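Local coordinates for protein C-type lectin domain family 4, member a4 (Mus musculus, PDB 3VYK) that is an inhibitory receptor of dendritic cells whose calcium-dependent C-type lectin domain binds N-glycans, recognising bisecting N-acetylglucosamine, at residues A[27-41]-A[117-129]. Sequence-based numbering, arbitrary orientation.
Sequences ESEEKCSHMGAHLVV and CKDEHNSVCQVKK. With NAG (2-acetamido-2-deoxy-beta-D-glucopyranose), chain B; NAG (2-acetamido-2-deoxy-beta-D-glucopyranose), chain C.
C32 and C125 are joined by a disulfide that ties helix 25-34 to the strand 121-128 that it packs against. The buried side is close-packed: CB of A37 sits 4.0 Å from CB of C125, CD2 of L39 3.5 Å from CB of S123, and CG1 of V40 meets CB of V124, while the CE methyl of M35 covers the more open flank of the disulfide. G36, with positive phi, is the C-prime residue of the Schellman motif that ends the helix and sends the chain back along the strand. There H38 and Q126 form an antiparallel hydrogen-bonded pair (H38 N to Q126 O, 3.0 Å), and V40 N continues the pairing to V124 O. Helix, disulfide and C-terminal strand together are a hallmark of the C-type lectin fold, where a long loop region carries the calcium and sugar site. Q126 extends its side chain, CG anti to the backbone N (chi1 169°), far enough for OE1 to take the N-H of V41 at 3.0 Å, nearly straight at 168°. The Q126 side-chain amide lies beside the H38 ring, the planes 55° apart and OE1 3.2 Å from H38 CE1, while ND1 of H38 donates to L39 O and thereby fixes the ring's rotation. Toward the N-terminal end of the strand comes a buried joint filled by water, which donates to S28 OG and H121 O and also bonds S123 OG; S24 O is a further partner of S28 OG. At the solvent edge the like-charged carboxylates of E27 and E120 stand 4.1 Å apart (OE1 to OE2), E27 OE1 being bonded to S24 N, whereas D119 OD2 and H121 NE2 bind N-acetylglucosamine.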
# COMPACT_ATOMS: atom_id res chain seq x y z
N GLU A 27 -4.14 12.55 0.16
CA GLU A 27 -3.25 13.24 1.10
C GLU A 27 -2.02 12.39 1.41
O GLU A 27 -0.91 12.92 1.54
CB GLU A 27 -4.00 13.60 2.38
CG GLU A 27 -5.03 14.72 2.23
CD GLU A 27 -5.99 14.80 3.41
OE1 GLU A 27 -6.11 13.82 4.19
OE2 GLU A 27 -6.66 15.85 3.54
N SER A 28 -2.21 11.07 1.52
CA SER A 28 -1.10 10.13 1.74
C SER A 28 -0.11 10.12 0.59
O SER A 28 1.11 10.15 0.81
CB SER A 28 -1.65 8.71 1.97
OG SER A 28 -2.42 8.66 3.15
N GLU A 29 -0.62 10.06 -0.63
CA GLU A 29 0.24 10.13 -1.81
C GLU A 29 1.01 11.44 -1.86
O GLU A 29 2.18 11.46 -2.26
CB GLU A 29 -0.55 9.88 -3.10
CG GLU A 29 0.23 10.08 -4.41
CD GLU A 29 1.45 9.17 -4.58
OE1 GLU A 29 1.65 8.24 -3.76
OE2 GLU A 29 2.20 9.39 -5.55
N GLU A 30 0.37 12.53 -1.43
CA GLU A 30 1.02 13.84 -1.36
C GLU A 30 2.18 13.83 -0.35
O GLU A 30 3.27 14.35 -0.64
CB GLU A 30 -0.01 14.92 -1.02
CG GLU A 30 0.51 16.35 -0.98
CD GLU A 30 -0.50 17.35 -0.43
OE1 GLU A 30 -1.65 16.95 -0.12
OE2 GLU A 30 -0.15 18.54 -0.29
N LYS A 31 1.96 13.22 0.82
CA LYS A 31 3.02 13.08 1.83
C LYS A 31 4.21 12.30 1.29
O LYS A 31 5.35 12.68 1.50
CB LYS A 31 2.50 12.43 3.11
CG LYS A 31 1.54 13.29 3.91
CD LYS A 31 1.10 12.58 5.18
CE LYS A 31 0.02 13.36 5.91
NZ LYS A 31 -0.19 12.83 7.28
N CYS A 32 3.94 11.19 0.60
CA CYS A 32 5.03 10.40 0.01
C CYS A 32 5.78 11.24 -1.03
O CYS A 32 7.02 11.24 -1.06
CB CYS A 32 4.51 9.11 -0.64
SG CYS A 32 3.79 7.88 0.47
N SER A 33 5.01 11.97 -1.84
CA SER A 33 5.56 12.82 -2.90
C SER A 33 6.53 13.88 -2.36
O SER A 33 7.57 14.14 -2.98
CB SER A 33 4.44 13.47 -3.71
OG SER A 33 4.96 14.15 -4.84
N HIS A 34 6.19 14.46 -1.21
CA HIS A 34 7.04 15.47 -0.57
C HIS A 34 8.37 14.93 -0.12
O HIS A 34 9.32 15.69 0.11
CB HIS A 34 6.32 16.14 0.60
CG HIS A 34 5.24 17.11 0.18
ND1 HIS A 34 4.04 17.17 0.79
CD2 HIS A 34 5.22 18.07 -0.84
CE1 HIS A 34 3.29 18.13 0.20
NE2 HIS A 34 4.01 18.67 -0.80
N MET A 35 8.47 13.61 0.00
CA MET A 35 9.74 12.96 0.34
C MET A 35 10.40 12.31 -0.87
O MET A 35 11.33 11.51 -0.72
CB MET A 35 9.53 11.94 1.45
CG MET A 35 8.84 12.51 2.68
SD MET A 35 8.82 11.36 4.07
CE MET A 35 7.75 10.06 3.44
N GLY A 36 9.91 12.65 -2.06
CA GLY A 36 10.44 12.12 -3.31
C GLY A 36 10.05 10.67 -3.56
O GLY A 36 10.69 9.98 -4.35
N ALA A 37 8.98 10.23 -2.91
CA ALA A 37 8.55 8.83 -2.93
C ALA A 37 7.11 8.72 -3.45
O ALA A 37 6.51 9.71 -3.84
CB ALA A 37 8.66 8.25 -1.53
N HIS A 38 6.57 7.50 -3.47
CA HIS A 38 5.16 7.29 -3.83
C HIS A 38 4.59 6.19 -2.98
O HIS A 38 5.34 5.39 -2.39
CB HIS A 38 5.02 6.95 -5.31
CG HIS A 38 5.82 5.74 -5.74
ND1 HIS A 38 5.39 4.47 -5.58
CD2 HIS A 38 7.08 5.64 -6.34
CE1 HIS A 38 6.31 3.61 -6.03
NE2 HIS A 38 7.35 4.33 -6.50
N LEU A 39 3.27 6.10 -2.90
CA LEU A 39 2.64 4.99 -2.19
C LEU A 39 3.12 3.66 -2.78
O LEU A 39 3.33 3.54 -4.00
CB LEU A 39 1.11 5.09 -2.20
CG LEU A 39 0.55 6.17 -1.25
CD1 LEU A 39 -0.91 6.41 -1.57
CD2 LEU A 39 0.72 5.78 0.21
N VAL A 40 3.32 2.68 -1.90
CA VAL A 40 4.01 1.45 -2.27
C VAL A 40 3.34 0.66 -3.40
O VAL A 40 2.12 0.53 -3.47
CB VAL A 40 4.27 0.58 -1.03
CG1 VAL A 40 2.97 0.01 -0.46
CG2 VAL A 40 5.29 -0.51 -1.32
N VAL A 41 4.18 0.14 -4.29
CA VAL A 41 3.75 -0.69 -5.40
C VAL A 41 4.36 -2.07 -5.17
O VAL A 41 5.58 -2.19 -5.05
CB VAL A 41 4.23 -0.07 -6.74
CG1 VAL A 41 4.08 -1.06 -7.89
CG2 VAL A 41 3.47 1.22 -7.03
N CYS A 117 -11.41 5.81 -0.67
CA CYS A 117 -10.22 6.65 -0.72
C CYS A 117 -10.23 7.76 0.32
O CYS A 117 -9.17 8.17 0.79
CB CYS A 117 -10.05 7.23 -2.14
SG CYS A 117 -9.88 5.95 -3.41
N LYS A 118 -11.42 8.22 0.70
CA LYS A 118 -11.53 9.33 1.64
C LYS A 118 -11.30 8.91 3.09
O LYS A 118 -11.09 9.76 3.95
CB LYS A 118 -12.90 10.03 1.49
CG LYS A 118 -14.09 9.17 1.85
CD LYS A 118 -15.38 9.98 1.99
CE LYS A 118 -15.83 10.58 0.66
NZ LYS A 118 -17.19 11.17 0.78
N ASP A 119 -11.33 7.61 3.37
CA ASP A 119 -11.17 7.14 4.76
C ASP A 119 -9.72 7.29 5.17
O ASP A 119 -8.82 6.89 4.44
CB ASP A 119 -11.63 5.69 4.93
CG ASP A 119 -13.15 5.54 4.95
OD1 ASP A 119 -13.87 6.53 4.70
OD2 ASP A 119 -13.62 4.40 5.19
N GLU A 120 -9.48 7.86 6.35
CA GLU A 120 -8.12 8.19 6.75
C GLU A 120 -7.39 7.01 7.36
O GLU A 120 -7.89 6.37 8.29
CB GLU A 120 -8.12 9.39 7.71
CG GLU A 120 -8.55 10.68 7.05
CD GLU A 120 -8.58 11.86 8.00
OE1 GLU A 120 -8.84 11.66 9.21
OE2 GLU A 120 -8.35 13.00 7.53
N HIS A 121 -6.21 6.71 6.81
CA HIS A 121 -5.40 5.59 7.28
C HIS A 121 -3.95 5.93 7.29
O HIS A 121 -3.53 6.98 6.79
CB HIS A 121 -5.65 4.36 6.39
CG HIS A 121 -6.97 3.71 6.64
ND1 HIS A 121 -8.12 4.15 6.08
CD2 HIS A 121 -7.32 2.65 7.46
CE1 HIS A 121 -9.14 3.40 6.51
NE2 HIS A 121 -8.65 2.49 7.36
N ASN A 122 -3.17 5.02 7.85
CA ASN A 122 -1.72 5.07 7.70
C ASN A 122 -1.34 4.65 6.28
O ASN A 122 -2.22 4.40 5.46
CB ASN A 122 -1.09 4.20 8.78
CG ASN A 122 -1.44 4.71 10.16
OD1 ASN A 122 -0.95 5.76 10.59
ND2 ASN A 122 -2.34 4.02 10.84
N SER A 123 -0.06 4.63 5.96
CA SER A 123 0.35 4.34 4.59
C SER A 123 1.80 3.88 4.57
O SER A 123 2.50 3.97 5.58
CB SER A 123 0.14 5.56 3.68
OG SER A 123 0.83 6.70 4.15
N VAL A 124 2.22 3.37 3.41
CA VAL A 124 3.62 2.99 3.18
C VAL A 124 4.14 3.69 1.93
O VAL A 124 3.53 3.59 0.86
CB VAL A 124 3.77 1.46 3.01
CG1 VAL A 124 5.24 1.09 2.80
CG2 VAL A 124 3.22 0.72 4.23
N CYS A 125 5.25 4.41 2.07
CA CYS A 125 5.90 5.08 0.94
C CYS A 125 7.09 4.27 0.49
O CYS A 125 7.68 3.52 1.26
CB CYS A 125 6.41 6.48 1.31
SG CYS A 125 5.18 7.61 1.98
N GLN A 126 7.44 4.46 -0.78
CA GLN A 126 8.51 3.71 -1.40
C GLN A 126 9.29 4.59 -2.36
O GLN A 126 8.71 5.39 -3.08
CB GLN A 126 7.91 2.51 -2.11
CG GLN A 126 8.85 1.76 -3.02
CD GLN A 126 8.11 0.73 -3.82
OE1 GLN A 126 7.02 0.99 -4.30
NE2 GLN A 126 8.69 -0.46 -3.95
N VAL A 127 10.61 4.43 -2.37
CA VAL A 127 11.46 5.12 -3.32
C VAL A 127 12.63 4.21 -3.70
O VAL A 127 13.07 3.41 -2.89
CB VAL A 127 11.96 6.48 -2.75
CG1 VAL A 127 12.85 6.28 -1.52
CG2 VAL A 127 12.67 7.30 -3.82
N LYS A 128 13.11 4.33 -4.94
CA LYS A 128 14.31 3.60 -5.33
C LYS A 128 15.51 4.12 -4.54
O LYS A 128 15.62 5.32 -4.29
CB LYS A 128 14.55 3.73 -6.84
CG LYS A 128 15.73 2.91 -7.34
CD LYS A 128 16.03 3.15 -8.81
CE LYS A 128 17.25 2.34 -9.22
NZ LYS A 128 17.67 2.64 -10.62
N LYS A 129 16.41 3.23 -4.15
CA LYS A 129 17.67 3.66 -3.54
C LYS A 129 18.45 4.62 -4.45
O LYS A 129 18.42 4.47 -5.68
CB LYS A 129 18.55 2.45 -3.22
CG LYS A 129 18.04 1.59 -2.08
CD LYS A 129 19.05 0.50 -1.76
CE LYS A 129 18.62 -0.36 -0.59
NZ LYS A 129 19.49 -1.57 -0.54
C1 NAG B . -13.05 -1.82 6.65
C2 NAG B . -11.84 -2.43 7.36
C3 NAG B . -11.17 -1.42 8.30
C4 NAG B . -10.94 -0.09 7.59
C5 NAG B . -12.21 0.40 6.88
C6 NAG B . -11.96 1.62 6.01
C7 NAG B . -12.08 -4.86 7.53
C8 NAG B . -12.67 -6.01 8.28
N2 NAG B . -12.30 -3.64 8.01
O3 NAG B . -9.93 -1.95 8.73
O4 NAG B . -10.51 0.88 8.51
O5 NAG B . -12.68 -0.61 6.01
O6 NAG B . -12.06 2.83 6.74
O7 NAG B . -11.42 -5.06 6.49
C1 NAG C . -17.50 0.27 7.59
C2 NAG C . -16.88 1.18 8.65
C3 NAG C . -16.67 2.58 8.08
C4 NAG C . -15.93 2.54 6.74
C5 NAG C . -16.58 1.52 5.82
C6 NAG C . -15.81 1.35 4.51
C7 NAG C . -17.53 0.56 10.94
C8 NAG C . -18.54 0.76 12.03
N2 NAG C . -17.75 1.26 9.82
O3 NAG C . -15.93 3.33 9.02
O4 NAG C . -15.97 3.83 6.15
O5 NAG C . -16.67 0.24 6.44
O6 NAG C . -16.60 0.65 3.58
O7 NAG C . -16.58 -0.21 11.11
O HOH W 1 -1.30 8.03 5.50
O HOH W 2 7.58 -1.50 -6.80